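Long-range contacts in gamma-glutamyltransferase 1 Threonine peptidase. MEROPS family T03 (PDB 5ZJG), which probably transfers the gamma-glutamyl group of glutathione and related peptides to amino acids or to water, as a member of the gamma-glutamyltransferase family: residues T17-W22 with S72-S77; G93-F98 with H125-P130; Y135-A140 with G161-D166. One frame throughout, in Å; residues are numbered along the deposited sequence.

How the interactions relate
Interactions 1 and 2 are buried and touch each other, Ser73 of interaction 1 packing on Gly94, Ile97 and Phe98 of interaction 2; segments of both reach bound glycines, and interactions 1 and 3 share the chain F glycine. Interaction 3 is only partly buried, its centre about 17 Å from that of interaction 1. Interactions 2 and 3 share a sheet, since strands 125-126 and 133-136 are neighbours in it, and Arg96 packs on Met164. The chemistry changes accordingly: thioether and methyl packing with one bridging water in 17-22 with 72-77, a polar network round one amide oxygen in 93-98 with 125-130, and a carboxylate bonded to a backbone amide and paired with Arg184 in 135-140 with 161-166.

Interaction 1: T17-W22 with S72-S77; sequences TYTLNW and SSMSPS. With GLY (glycine), chain E; GLY (glycine), chain F.
Met74 lies over Thr17 and Thr19 at the end of strand 13-19, and the residues just before it hold the chain E glycine. Ser72 OG donates to the glycine OXT at 2.7 Å and accepts from Met74 N, an ST turn that ties the ligand-binding hydroxyl to the packing residue. Ser73 N follows with a nearly straight bond (165°) to the other carboxylate oxygen, while Asn21 OD1, on the 17-22 side, accepts from the glycine N at 2.8 Å. The Met74 chain runs out extended and bends at its last torsion (chi3 -76°). Its SD thereby rests on two methyls, 3.6 Å from Thr17 CG2 and 3.8 Å from Thr19 CG2. At Ser75 the link is through water, which accepts from the backbone N and meets Thr17 OG1 at 2.8 Å; that hydroxyl is also hydrogen-bonded to His3. Pro76 closes the row, with CB 3.5 Å from Thr17 OG1. Thr19 turns its OG1 to Asn21 N in a second ST turn, and the same oxygen bonds to the hydroxyl of Thr1, the likely nucleophile. The contact thus probably forms part of the glutamate site of an N-terminal nucleophile hydrolase.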
loop_
_atom_site.group_PDB
_atom_site.type_symbol
_atom_site.label_atom_id
_atom_site.label_comp_id
_atom_site.label_asym_id
_atom_site.label_seq_id
_atom_site.Cartn_x
_atom_site.Cartn_y
_atom_site.Cartn_z
ATOM N N THR B 17 -5.481 1.598 1.188
ATOM C CA THR B 17 -4.476 0.628 0.767
ATOM C C THR B 17 -4.259 -0.335 1.919
ATOM O O THR B 17 -4.030 0.102 3.049
ATOM C CB THR B 17 -3.153 1.311 0.397
ATOM O OG1 THR B 17 -3.381 2.483 -0.432
ATOM C CG2 THR B 17 -2.240 0.307 -0.341
ATOM N N TYR B 18 -4.352 -1.639 1.659
ATOM C CA TYR B 18 -4.039 -2.569 2.743
ATOM C C TYR B 18 -3.406 -3.816 2.144
ATOM O O TYR B 18 -3.334 -3.969 0.921
ATOM C CB TYR B 18 -5.264 -2.845 3.631
ATOM C CG TYR B 18 -6.406 -3.690 3.068
ATOM C CD1 TYR B 18 -6.672 -3.764 1.693
ATOM C CD2 TYR B 18 -7.245 -4.359 3.931
ATOM C CE1 TYR B 18 -7.724 -4.551 1.217
ATOM C CE2 TYR B 18 -8.290 -5.152 3.470
ATOM C CZ TYR B 18 -8.538 -5.221 2.119
ATOM O OH TYR B 18 -9.547 -6.007 1.648
ATOM N N THR B 19 -2.849 -4.663 3.005
ATOM C CA THR B 19 -1.898 -5.631 2.476
ATOM C C THR B 19 -1.580 -6.723 3.480
ATOM O O THR B 19 -1.738 -6.558 4.689
ATOM C CB THR B 19 -0.603 -4.925 2.067
ATOM O OG1 THR B 19 0.247 -5.841 1.376
ATOM C CG2 THR B 19 0.108 -4.361 3.283
ATOM N N LEU B 20 -1.060 -7.835 2.945
ATOM C CA LEU B 20 -0.328 -8.836 3.711
ATOM C C LEU B 20 1.179 -8.673 3.568
ATOM O O LEU B 20 1.945 -9.401 4.219
ATOM C CB LEU B 20 -0.715 -10.231 3.239
ATOM C CG LEU B 20 -2.138 -10.715 3.499
ATOM C CD1 LEU B 20 -2.293 -12.081 2.825
ATOM C CD2 LEU B 20 -2.386 -10.827 5.013
ATOM N N ASN B 21 1.596 -7.707 2.750
ATOM C CA ASN B 21 2.935 -7.480 2.214
ATOM C C ASN B 21 3.081 -8.302 0.936
ATOM O O ASN B 21 2.492 -7.929 -0.076
ATOM C CB ASN B 21 4.056 -7.755 3.223
ATOM C CG ASN B 21 5.395 -7.242 2.719
ATOM O OD1 ASN B 21 5.454 -6.496 1.738
ATOM N ND2 ASN B 21 6.475 -7.629 3.378
ATOM N N TRP B 22 3.841 -9.389 0.924
ATOM C CA TRP B 22 3.959 -10.119 -0.329
ATOM C C TRP B 22 2.684 -10.924 -0.588
ATOM O O TRP B 22 1.776 -10.975 0.239
ATOM C CB TRP B 22 5.220 -10.974 -0.316
ATOM C CG TRP B 22 6.379 -10.062 -0.424
ATOM C CD1 TRP B 22 7.045 -9.475 0.607
ATOM C CD2 TRP B 22 6.961 -9.544 -1.631
ATOM N NE1 TRP B 22 8.032 -8.654 0.125
ATOM C CE2 TRP B 22 8.002 -8.678 -1.248
ATOM C CE3 TRP B 22 6.715 -9.742 -2.997
ATOM C CZ2 TRP B 22 8.800 -8.013 -2.176
ATOM C CZ3 TRP B 22 7.512 -9.086 -3.916
ATOM C CH2 TRP B 22 8.536 -8.225 -3.503
ATOM N N SER B 72 6.294 1.847 5.965
ATOM C CA SER B 72 5.557 1.472 4.781
ATOM C C SER B 72 5.835 2.451 3.641
ATOM O O SER B 72 6.346 3.562 3.838
ATOM C CB SER B 72 4.050 1.444 5.068
ATOM O OG SER B 72 3.301 1.021 3.936
ATOM N N SER B 73 5.473 2.022 2.437
ATOM C CA SER B 73 5.403 2.909 1.285
ATOM C C SER B 73 3.963 3.165 0.857
ATOM O O SER B 73 3.736 3.904 -0.113
ATOM C CB SER B 73 6.187 2.305 0.118
ATOM O OG SER B 73 7.553 2.109 0.479
ATOM N N MET B 74 2.985 2.562 1.530
ATOM C CA MET B 74 1.600 2.718 1.089
ATOM C C MET B 74 1.154 4.161 1.274
ATOM O O MET B 74 1.409 4.789 2.302
ATOM C CB MET B 74 0.658 1.800 1.860
ATOM C CG MET B 74 0.883 0.309 1.631
ATOM S SD MET B 74 -0.322 -0.701 2.479
ATOM C CE MET B 74 0.279 -0.590 4.172
ATOM N N SER B 75 0.478 4.692 0.271
ATOM C CA SER B 75 0.212 6.129 0.189
ATOM C C SER B 75 -1.196 6.385 -0.352
ATOM O O SER B 75 -1.365 7.060 -1.372
ATOM C CB SER B 75 1.255 6.806 -0.706
ATOM O OG SER B 75 2.588 6.454 -0.369
ATOM N N PRO B 76 -2.234 5.894 0.331
ATOM C CA PRO B 76 -3.604 6.218 -0.108
ATOM C C PRO B 76 -3.796 7.729 -0.100
ATOM O O PRO B 76 -3.393 8.419 0.843
ATOM C CB PRO B 76 -4.500 5.511 0.918
ATOM C CG PRO B 76 -3.613 5.378 2.150
ATOM C CD PRO B 76 -2.235 5.127 1.594
ATOM N N SER B 77 -4.308 8.260 -1.211
ATOM C CA SER B 77 -4.267 9.701 -1.437
ATOM C C SER B 77 -5.625 10.256 -1.848
ATOM O O SER B 77 -6.413 9.591 -2.522
ATOM C CB SER B 77 -3.236 10.043 -2.524
ATOM O OG SER B 77 -1.899 9.763 -2.089
HETATM N N GLY E . 4.499 -4.004 2.489
HETATM C CA GLY E . 4.827 -2.942 1.553
HETATM C C GLY E . 4.538 -1.580 2.153
HETATM O O GLY E . 5.026 -0.545 1.695
HETATM O OXT GLY E . 3.791 -1.504 3.129
HETATM N N GLY F . 4.808 -9.017 -6.050
HETATM C CA GLY F . 4.948 -7.686 -5.495
HETATM C C GLY F . 3.869 -7.357 -4.488
HETATM O O GLY F . 3.234 -8.246 -3.917
HETATM O O HOH W 1 -1.089 3.318 -1.790
#

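Interaction 2: G93-F98 with H125-P130; sequences GGSRIF and HHQLLP. With GLY (glycine), chain G.
The His125 imidazole carries the aliphatic part of Arg96 on one face, with CG 3.7 Å from the ring centroid in a CH-pi contact. Beyond it the guanidinium lies almost parallel to the ring, the planes 14° apart, and His125 CD2 sits over one guanidinium face. The bend of Arg96 at chi2 (61°) folds the chain so that both parts follow the imidazole. In the ring plane, at the edge, His125 NE2 donates to Gln127 OE1 at 2.8 Å, and the guanidinium edge likewise holds Ser95 OG, 2.9 Å from Arg96 NH1. Ser95 OG in turn donates to Gln127 OE1 at 2.6 Å, within the carbonyl plane. Two donors therefore grip this buried amide oxygen and fix which way the amide faces, Gln127 NE2 being spent on Leu129 O and Phe54 O. His125 ND1 bonds to Thr99, so both ring nitrogens are engaged and the imidazole cannot easily turn. Arg96 NE reaches Gln160, and a cation-pi contact with Tyr135 adds to its hold. The network joins the 3-10 segment leading into helix 97-109 to strand 125-126 and the loop after it, next in sequence to Gly93-Gly94, whose backbone amides face the carboxylate of the chain G glycine, probably in the glutamate-binding site.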
loop_
_atom_site.group_PDB
_atom_site.type_symbol
_atom_site.label_atom_id
_atom_site.label_comp_id
_atom_site.label_asym_id
_atom_site.label_seq_id
_atom_site.Cartn_x
_atom_site.Cartn_y
_atom_site.Cartn_z
ATOM N N GLY B 93 2.429 -1.979 -4.592
ATOM C CA GLY B 93 3.703 -1.982 -5.292
ATOM C C GLY B 93 4.915 -1.834 -4.391
ATOM O O GLY B 93 6.003 -1.547 -4.902
ATOM N N GLY B 94 4.762 -2.013 -3.079
ATOM C CA GLY B 94 5.913 -1.899 -2.200
ATOM C C GLY B 94 6.591 -0.557 -2.375
ATOM O O GLY B 94 5.940 0.490 -2.388
ATOM N N SER B 95 7.921 -0.578 -2.510
ATOM C CA SER B 95 8.699 0.653 -2.615
ATOM C C SER B 95 8.429 1.434 -3.893
ATOM O O SER B 95 8.964 2.531 -4.018
ATOM C CB SER B 95 10.201 0.351 -2.538
ATOM O OG SER B 95 10.627 -0.471 -3.607
ATOM N N ARG B 96 7.632 0.904 -4.819
ATOM C CA ARG B 96 7.222 1.608 -6.028
ATOM C C ARG B 96 5.939 2.426 -5.849
ATOM O O ARG B 96 5.548 3.147 -6.773
ATOM C CB ARG B 96 7.004 0.591 -7.155
ATOM C CG ARG B 96 8.262 -0.048 -7.768
ATOM C CD ARG B 96 9.109 -0.847 -6.766
ATOM N NE ARG B 96 9.978 -1.786 -7.481
ATOM C CZ ARG B 96 10.940 -2.513 -6.921
ATOM N NH1 ARG B 96 11.191 -2.420 -5.619
ATOM N NH2 ARG B 96 11.653 -3.341 -7.669
ATOM N N ILE B 97 5.273 2.339 -4.693
ATOM C CA ILE B 97 3.929 2.907 -4.573
ATOM C C ILE B 97 3.946 4.408 -4.786
ATOM O O ILE B 97 3.174 4.945 -5.584
ATOM C CB ILE B 97 3.319 2.549 -3.211
ATOM C CG1 ILE B 97 2.939 1.074 -3.216
ATOM C CG2 ILE B 97 2.108 3.447 -2.886
ATOM C CD1 ILE B 97 2.578 0.529 -1.833
ATOM N N PHE B 98 4.779 5.123 -4.035
ATOM C CA PHE B 98 4.684 6.575 -4.134
ATOM C C PHE B 98 5.359 7.135 -5.381
ATOM O O PHE B 98 4.960 8.215 -5.837
ATOM C CB PHE B 98 5.229 7.258 -2.873
ATOM C CG PHE B 98 6.579 6.780 -2.445
ATOM C CD1 PHE B 98 7.719 7.296 -3.014
ATOM C CD2 PHE B 98 6.704 5.825 -1.427
ATOM C CE1 PHE B 98 8.995 6.865 -2.592
ATOM C CE2 PHE B 98 7.945 5.396 -1.027
ATOM C CZ PHE B 98 9.085 5.917 -1.611
ATOM N N HIS B 125 10.762 2.968 -12.267
ATOM C CA HIS B 125 11.068 3.196 -10.868
ATOM C C HIS B 125 12.572 3.165 -10.630
ATOM O O HIS B 125 13.274 2.320 -11.186
ATOM C CB HIS B 125 10.406 2.137 -9.992
ATOM C CG HIS B 125 10.761 2.241 -8.542
ATOM N ND1 HIS B 125 10.295 3.252 -7.732
ATOM C CD2 HIS B 125 11.528 1.448 -7.751
ATOM C CE1 HIS B 125 10.752 3.075 -6.499
ATOM N NE2 HIS B 125 11.491 1.980 -6.483
ATOM N N HIS B 126 13.042 4.101 -9.816
ATOM C CA HIS B 126 14.430 4.114 -9.340
ATOM C C HIS B 126 14.431 4.463 -7.859
ATOM O O HIS B 126 13.599 5.240 -7.393
ATOM C CB HIS B 126 15.296 5.117 -10.127
ATOM C CG HIS B 126 16.697 5.231 -9.613
ATOM N ND1 HIS B 126 17.597 4.190 -9.667
ATOM C CD2 HIS B 126 17.340 6.255 -9.004
ATOM C CE1 HIS B 126 18.739 4.568 -9.114
ATOM N NE2 HIS B 126 18.607 5.815 -8.698
ATOM N N GLN B 127 15.383 3.881 -7.104
ATOM C CA GLN B 127 15.343 4.044 -5.652
ATOM C C GLN B 127 16.727 4.084 -5.004
ATOM O O GLN B 127 16.859 3.709 -3.835
ATOM C CB GLN B 127 14.497 2.924 -5.025
ATOM C CG GLN B 127 14.908 1.518 -5.418
ATOM C CD GLN B 127 14.117 0.445 -4.669
ATOM O OE1 GLN B 127 12.894 0.536 -4.512
ATOM N NE2 GLN B 127 14.819 -0.571 -4.187
ATOM N N LEU B 128 17.730 4.591 -5.725
ATOM C CA LEU B 128 19.104 4.796 -5.256
ATOM C C LEU B 128 19.862 3.479 -5.154
ATOM O O LEU B 128 20.924 3.316 -5.768
ATOM C CB LEU B 128 19.127 5.517 -3.903
ATOM C CG LEU B 128 20.515 5.956 -3.410
ATOM C CD1 LEU B 128 21.198 6.942 -4.369
ATOM C CD2 LEU B 128 20.396 6.556 -2.013
ATOM N N LEU B 129 19.332 2.542 -4.376
ATOM C CA LEU B 129 19.869 1.204 -4.277
ATOM C C LEU B 129 18.812 0.205 -4.730
ATOM O O LEU B 129 17.704 0.216 -4.184
ATOM C CB LEU B 129 20.283 0.899 -2.824
ATOM C CG LEU B 129 21.292 1.855 -2.176
ATOM C CD1 LEU B 129 21.510 1.478 -0.710
ATOM C CD2 LEU B 129 22.626 1.877 -2.916
ATOM N N PRO B 130 19.116 -0.706 -5.664
ATOM C CA PRO B 130 20.428 -0.910 -6.306
ATOM C C PRO B 130 20.900 0.254 -7.168
ATOM O O PRO B 130 20.101 0.907 -7.853
ATOM C CB PRO B 130 20.205 -2.150 -7.177
ATOM C CG PRO B 130 19.083 -2.860 -6.544
ATOM C CD PRO B 130 18.181 -1.787 -5.997
HETATM N N GLY G . 3.669 -6.064 -4.269
HETATM C CA GLY G . 2.607 -5.598 -3.404
HETATM C C GLY G . 3.099 -4.550 -2.440
HETATM O O GLY G . 3.749 -4.860 -1.441
HETATM O OXT GLY G . 2.840 -3.365 -2.622
#

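Interaction 3: Y135-A140 with G161-D166; sequences YYDAYA and GWNMGD. With GLY (glycine), chain F.
Asp137 OD2 accepts from Met164 N at 2.8 Å, a nearly straight bond (168°) that arrives on the anti side of the carboxylate, somewhat out of its plane. The same oxygen forms a salt bridge with Arg184, so a backbone amide and a guanidinium share it. The other oxygen, OD1, takes Ala140 N from above the carboxylate plane at 3.1 Å, an Asx motif that turns the chain after strand 133-136. Asp137 places CG between its backbone N and carbonyl carbon (chi1 62°), which lets one carboxylate serve its own turn and the facing loop together. Met164 CB lies close against OD2. Its side chain, bent at chi2 and chi3, curls back to bring CE 3.4 Å from Tyr135 O and 4.2 Å from Tyr135 CB. Asn163 OD1 approaches Tyr139 CB at 3.5 Å, while Asn163 ND2 is bonded to Arg184 O. Trp162 turns away from Asp137 and carries CA of the chain F glycine over the centre of one ring face. An alanine in place of Asp137 would probably leave Met164 N and Arg184 without their shared acceptor and free the 161-166 loop to shift. With Arg184 beside it and two amides donating to it, the carboxylate is likely to stay ionised, and its bonds join the end of strand 133-136, the middle strand of its sheet, to the loop that bears Trp162.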
loop_
_atom_site.group_PDB
_atom_site.type_symbol
_atom_site.label_atom_id
_atom_site.label_comp_id
_atom_site.label_asym_id
_atom_site.label_seq_id
_atom_site.Cartn_x
_atom_site.Cartn_y
_atom_site.Cartn_z
ATOM N N TYR B 135 13.801 0.121 -12.765
ATOM C CA TYR B 135 12.940 -1.038 -12.909
ATOM C C TYR B 135 11.795 -0.720 -13.851
ATOM O O TYR B 135 11.253 0.385 -13.822
ATOM C CB TYR B 135 12.379 -1.451 -11.555
ATOM C CG TYR B 135 13.460 -1.950 -10.628
ATOM C CD1 TYR B 135 13.929 -3.251 -10.724
ATOM C CD2 TYR B 135 14.030 -1.114 -9.682
ATOM C CE1 TYR B 135 14.927 -3.716 -9.877
ATOM C CE2 TYR B 135 15.027 -1.565 -8.837
ATOM C CZ TYR B 135 15.469 -2.864 -8.941
ATOM O OH TYR B 135 16.465 -3.305 -8.094
ATOM N N TYR B 136 11.412 -1.714 -14.641
ATOM C CA TYR B 136 10.226 -1.653 -15.489
ATOM C C TYR B 136 9.455 -2.957 -15.331
ATOM O O TYR B 136 9.950 -3.919 -14.738
ATOM C CB TYR B 136 10.613 -1.392 -16.952
ATOM C CG TYR B 136 11.460 -2.463 -17.604
ATOM C CD1 TYR B 136 10.875 -3.604 -18.134
ATOM C CD2 TYR B 136 12.844 -2.318 -17.724
ATOM C CE1 TYR B 136 11.634 -4.575 -18.763
ATOM C CE2 TYR B 136 13.620 -3.299 -18.345
ATOM C CZ TYR B 136 13.002 -4.427 -18.858
ATOM O OH TYR B 136 13.737 -5.407 -19.484
ATOM N N ASP B 137 8.217 -2.979 -15.821
ATOM C CA ASP B 137 7.427 -4.202 -15.843
ATOM C C ASP B 137 7.193 -4.661 -17.280
ATOM O O ASP B 137 7.505 -3.966 -18.256
ATOM C CB ASP B 137 6.095 -4.028 -15.086
ATOM C CG ASP B 137 5.180 -2.968 -15.682
ATOM O OD1 ASP B 137 5.459 -2.449 -16.786
ATOM O OD2 ASP B 137 4.156 -2.652 -15.018
ATOM N N ALA B 138 6.668 -5.882 -17.400
ATOM C CA ALA B 138 6.463 -6.474 -18.715
ATOM C C ALA B 138 5.230 -5.907 -19.401
ATOM O O ALA B 138 5.107 -6.020 -20.621
ATOM C CB ALA B 138 6.361 -7.998 -18.586
ATOM N N TYR B 139 4.328 -5.286 -18.635
ATOM C CA TYR B 139 3.199 -4.575 -19.215
ATOM C C TYR B 139 3.663 -3.447 -20.135
ATOM O O TYR B 139 3.086 -3.237 -21.206
ATOM C CB TYR B 139 2.298 -4.043 -18.090
ATOM C CG TYR B 139 1.344 -2.959 -18.536
ATOM C CD1 TYR B 139 0.126 -3.272 -19.114
ATOM C CD2 TYR B 139 1.676 -1.624 -18.388
ATOM C CE1 TYR B 139 -0.747 -2.276 -19.526
ATOM C CE2 TYR B 139 0.831 -0.628 -18.803
ATOM C CZ TYR B 139 -0.386 -0.958 -19.379
ATOM O OH TYR B 139 -1.240 0.039 -19.781
ATOM N N ALA B 140 4.710 -2.715 -19.748
ATOM C CA ALA B 140 5.210 -1.588 -20.544
ATOM C C ALA B 140 6.724 -1.508 -20.401
ATOM O O ALA B 140 7.265 -0.573 -19.796
ATOM C CB ALA B 140 4.549 -0.281 -20.114
ATOM N N GLY B 161 9.766 -8.192 -12.770
ATOM C CA GLY B 161 9.083 -9.465 -12.736
ATOM C C GLY B 161 7.698 -9.425 -12.141
ATOM O O GLY B 161 7.127 -10.488 -11.866
ATOM N N TRP B 162 7.149 -8.235 -11.916
ATOM C CA TRP B 162 5.767 -8.057 -11.492
ATOM C C TRP B 162 5.344 -6.659 -11.901
ATOM O O TRP B 162 6.180 -5.762 -12.065
ATOM C CB TRP B 162 5.587 -8.267 -9.984
ATOM C CG TRP B 162 6.637 -7.629 -9.144
ATOM C CD1 TRP B 162 7.871 -8.132 -8.862
ATOM C CD2 TRP B 162 6.546 -6.375 -8.460
ATOM N NE1 TRP B 162 8.563 -7.266 -8.050
ATOM C CE2 TRP B 162 7.771 -6.177 -7.791
ATOM C CE3 TRP B 162 5.551 -5.398 -8.354
ATOM C CZ2 TRP B 162 8.023 -5.048 -7.014
ATOM C CZ3 TRP B 162 5.810 -4.271 -7.596
ATOM C CH2 TRP B 162 7.036 -4.103 -6.943
ATOM N N ASN B 163 4.052 -6.491 -12.116
ATOM C CA ASN B 163 3.591 -5.234 -12.679
ATOM C C ASN B 163 3.784 -4.087 -11.689
ATOM O O ASN B 163 3.748 -4.253 -10.464
ATOM C CB ASN B 163 2.132 -5.344 -13.133
ATOM C CG ASN B 163 1.989 -5.998 -14.519
ATOM O OD1 ASN B 163 2.943 -6.041 -15.329
ATOM N ND2 ASN B 163 0.793 -6.501 -14.800
ATOM N N MET B 164 4.031 -2.914 -12.265
ATOM C CA MET B 164 4.415 -1.687 -11.577
ATOM C C MET B 164 3.176 -0.976 -11.035
ATOM O O MET B 164 2.773 0.093 -11.495
ATOM C CB MET B 164 5.165 -0.794 -12.556
ATOM C CG MET B 164 5.717 0.459 -11.959
ATOM S SD MET B 164 7.145 0.076 -10.974
ATOM C CE MET B 164 8.325 -0.446 -12.224
ATOM N N GLY B 165 2.578 -1.589 -10.027
ATOM C CA GLY B 165 1.405 -1.026 -9.393
ATOM C C GLY B 165 0.103 -1.501 -9.997
ATOM O O GLY B 165 0.042 -2.273 -10.964
ATOM N N ASP B 166 -0.976 -0.997 -9.399
ATOM C CA ASP B 166 -2.354 -1.302 -9.801
ATOM C C ASP B 166 -3.210 -0.132 -9.325
ATOM O O ASP B 166 -3.907 -0.210 -8.300
ATOM C CB ASP B 166 -2.810 -2.632 -9.195
ATOM C CG ASP B 166 -4.173 -3.102 -9.703
ATOM O OD1 ASP B 166 -4.749 -2.452 -10.591
ATOM O OD2 ASP B 166 -4.657 -4.148 -9.197
HETATM N N GLY F . 4.808 -9.017 -6.050
HETATM C CA GLY F . 4.948 -7.686 -5.495
HETATM C C GLY F . 3.869 -7.357 -4.488
HETATM O O GLY F . 3.234 -8.246 -3.917
#